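Local coordinates for protein Tv2483 (Treponema vincentii, PDB 6DET) that binds L-arginine with high selectivity and probably delivers it, as a treponemal lipoprotein, to an ABC transporter for uptake, at residues D193-L198 and S257-L262. Numbering follows the deposited sequence.
Sequences DLIYSL and SNLSIL. With ARG (arginine), chain B.
The Y196 ring carries D193 O over the centre of one face, 3.8 Å above its plane, while the CD methylene of the bound arginine approaches CE1 obliquely at 3.8 Å. CG of Y196 lies between the backbone N and the carbonyl carbon (chi1 67°), which brings the ring over D193 O. The D193 carboxylate takes a hydrogen bond from the ligand's amino N through OD2 (2.8 Å); Y219 OH is also hydrogen-bonded to OD2 and K124 forms a salt bridge with OD1, so the charged group is gripped at both oxygens. D193 O also receives S197 OG at 2.8 Å, from above the carbonyl plane. Away from the ligand, the join to 257-262 is small and purely apolar: I195 and L259 meet tip to tip, CD1 to CD1 at 4.1 Å, and L198 CD1 reaches the same L259 CD1 at 4.3 Å. Around L259, N258 OD1 accepts a hydrogen bond from S260 N at 3.0 Å, closing an Asx turn. In this family 3 solute-binding protein, strand 189-193 and the short, weakly bonded helix around 194-197 that follows bring D193 and Y196 to the arginine pocket, while I195 and L198 meet the loop after helix 246-255, where L198 packs on F255 and L259 on L120 of strand 120-129.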
loop_
_atom_site.group_PDB
_atom_site.type_symbol
_atom_site.label_atom_id
_atom_site.label_comp_id
_atom_site.label_asym_id
_atom_site.label_seq_id
_atom_site.Cartn_x
_atom_site.Cartn_y
_atom_site.Cartn_z
ATOM N N ASP A 193 -7.427 -2.584 -2.540
ATOM C CA ASP A 193 -6.982 -3.038 -1.226
ATOM C C ASP A 193 -8.018 -2.621 -0.196
ATOM O O ASP A 193 -8.488 -1.473 -0.191
ATOM C CB ASP A 193 -5.616 -2.472 -0.809
ATOM C CG ASP A 193 -4.446 -3.014 -1.619
ATOM O OD1 ASP A 193 -4.601 -3.961 -2.414
ATOM O OD2 ASP A 193 -3.316 -2.481 -1.420
ATOM N N LEU A 194 -8.374 -3.564 0.676
ATOM C CA LEU A 194 -9.286 -3.257 1.767
ATOM C C LEU A 194 -8.861 -2.015 2.541
ATOM O O LEU A 194 -9.688 -1.140 2.821
ATOM C CB LEU A 194 -9.378 -4.466 2.708
ATOM C CG LEU A 194 -10.307 -4.301 3.906
ATOM C CD1 LEU A 194 -11.738 -4.128 3.441
ATOM C CD2 LEU A 194 -10.180 -5.529 4.803
ATOM N N ILE A 195 -7.568 -1.912 2.896
ATOM C CA ILE A 195 -7.124 -0.894 3.854
ATOM C C ILE A 195 -7.456 0.516 3.360
ATOM O O ILE A 195 -7.952 1.357 4.124
ATOM C CB ILE A 195 -5.614 -1.043 4.145
ATOM C CG1 ILE A 195 -5.392 -2.213 5.121
ATOM C CG2 ILE A 195 -5.025 0.243 4.694
ATOM C CD1 ILE A 195 -5.794 -1.908 6.592
ATOM N N TYR A 196 -7.160 0.816 2.098
ATOM C CA TYR A 196 -7.414 2.181 1.637
ATOM C C TYR A 196 -8.856 2.382 1.225
ATOM O O TYR A 196 -9.237 3.522 0.932
ATOM C CB TYR A 196 -6.436 2.604 0.500
ATOM C CG TYR A 196 -6.539 1.896 -0.848
ATOM C CD1 TYR A 196 -5.472 1.142 -1.349
ATOM C CD2 TYR A 196 -7.667 2.058 -1.655
ATOM C CE1 TYR A 196 -5.551 0.530 -2.580
ATOM C CE2 TYR A 196 -7.766 1.443 -2.880
ATOM C CZ TYR A 196 -6.721 0.694 -3.357
ATOM O OH TYR A 196 -6.822 0.101 -4.595
ATOM N N SER A 197 -9.668 1.320 1.277
ATOM C CA SER A 197 -11.088 1.333 0.911
ATOM C C SER A 197 -12.031 1.444 2.111
ATOM O O SER A 197 -13.252 1.547 1.921
ATOM C CB SER A 197 -11.410 0.056 0.149
ATOM O OG SER A 197 -10.659 0.009 -1.030
ATOM N N LEU A 198 -11.506 1.463 3.340
ATOM C CA LEU A 198 -12.389 1.369 4.503
ATOM C C LEU A 198 -13.395 2.517 4.556
ATOM O O LEU A 198 -14.567 2.299 4.886
ATOM C CB LEU A 198 -11.562 1.308 5.782
ATOM C CG LEU A 198 -10.808 -0.015 5.899
ATOM C CD1 LEU A 198 -9.813 0.050 7.033
ATOM C CD2 LEU A 198 -11.766 -1.188 6.079
ATOM N N SER A 257 -9.913 2.536 14.798
ATOM C CA SER A 257 -9.423 1.530 15.749
ATOM C C SER A 257 -7.940 1.306 15.516
ATOM O O SER A 257 -7.358 1.796 14.536
ATOM C CB SER A 257 -10.194 0.214 15.605
ATOM O OG SER A 257 -9.854 -0.419 14.384
ATOM N N ASN A 258 -7.322 0.551 16.432
ATOM C CA ASN A 258 -5.891 0.257 16.353
ATOM C C ASN A 258 -5.692 -0.985 15.502
ATOM O O ASN A 258 -5.939 -2.116 15.960
ATOM C CB ASN A 258 -5.297 0.054 17.742
ATOM C CG ASN A 258 -3.869 -0.393 17.684
ATOM O OD1 ASN A 258 -3.195 -0.230 16.656
ATOM N ND2 ASN A 258 -3.394 -0.961 18.777
ATOM N N LEU A 259 -5.187 -0.777 14.282
ATOM C CA LEU A 259 -4.908 -1.853 13.341
ATOM C C LEU A 259 -3.421 -2.201 13.273
ATOM O O LEU A 259 -3.029 -3.033 12.448
ATOM C CB LEU A 259 -5.401 -1.484 11.937
ATOM C CG LEU A 259 -6.874 -1.161 11.780
ATOM C CD1 LEU A 259 -7.198 -0.874 10.317
ATOM C CD2 LEU A 259 -7.750 -2.310 12.306
ATOM N N SER A 260 -2.585 -1.584 14.100
ATOM C CA SER A 260 -1.142 -1.756 13.950
ATOM C C SER A 260 -0.749 -3.172 14.368
ATOM O O SER A 260 -1.159 -3.641 15.437
ATOM C CB SER A 260 -0.391 -0.737 14.807
ATOM O OG SER A 260 1.000 -0.951 14.703
ATOM N N ILE A 261 0.049 -3.851 13.543
ATOM C CA ILE A 261 0.531 -5.187 13.895
ATOM C C ILE A 261 2.040 -5.209 14.089
ATOM O O ILE A 261 2.665 -6.263 13.930
ATOM C CB ILE A 261 0.101 -6.239 12.872
ATOM C CG1 ILE A 261 0.621 -5.917 11.486
ATOM C CG2 ILE A 261 -1.439 -6.359 12.882
ATOM C CD1 ILE A 261 0.616 -7.102 10.583
ATOM N N LEU A 262 2.645 -4.061 14.404
ATOM C CA LEU A 262 4.093 -3.990 14.514
ATOM C C LEU A 262 4.657 -4.756 15.699
ATOM O O LEU A 262 5.890 -4.883 15.782
ATOM C CB LEU A 262 4.528 -2.531 14.612
ATOM C CG LEU A 262 4.634 -1.790 13.264
ATOM C CD1 LEU A 262 4.658 -0.283 13.475
ATOM C CD2 LEU A 262 5.899 -2.181 12.449
HETATM N N ARG B . -0.623 -2.729 -2.219
HETATM C CA ARG B . -0.301 -2.153 -3.551
HETATM C C ARG B . 1.113 -2.560 -3.949
HETATM O O ARG B . 1.900 -2.921 -3.054
HETATM C CB ARG B . -0.411 -0.629 -3.532
HETATM C CG ARG B . -1.827 -0.101 -3.325
HETATM C CD ARG B . -1.910 1.420 -3.225
HETATM N NE ARG B . -1.515 2.033 -4.477
HETATM C CZ ARG B . -0.377 2.688 -4.681
HETATM N NH1 ARG B . -0.134 3.160 -5.906
HETATM N NH2 ARG B . 0.511 2.855 -3.700
HETATM O OXT ARG B . 1.459 -2.507 -5.137
#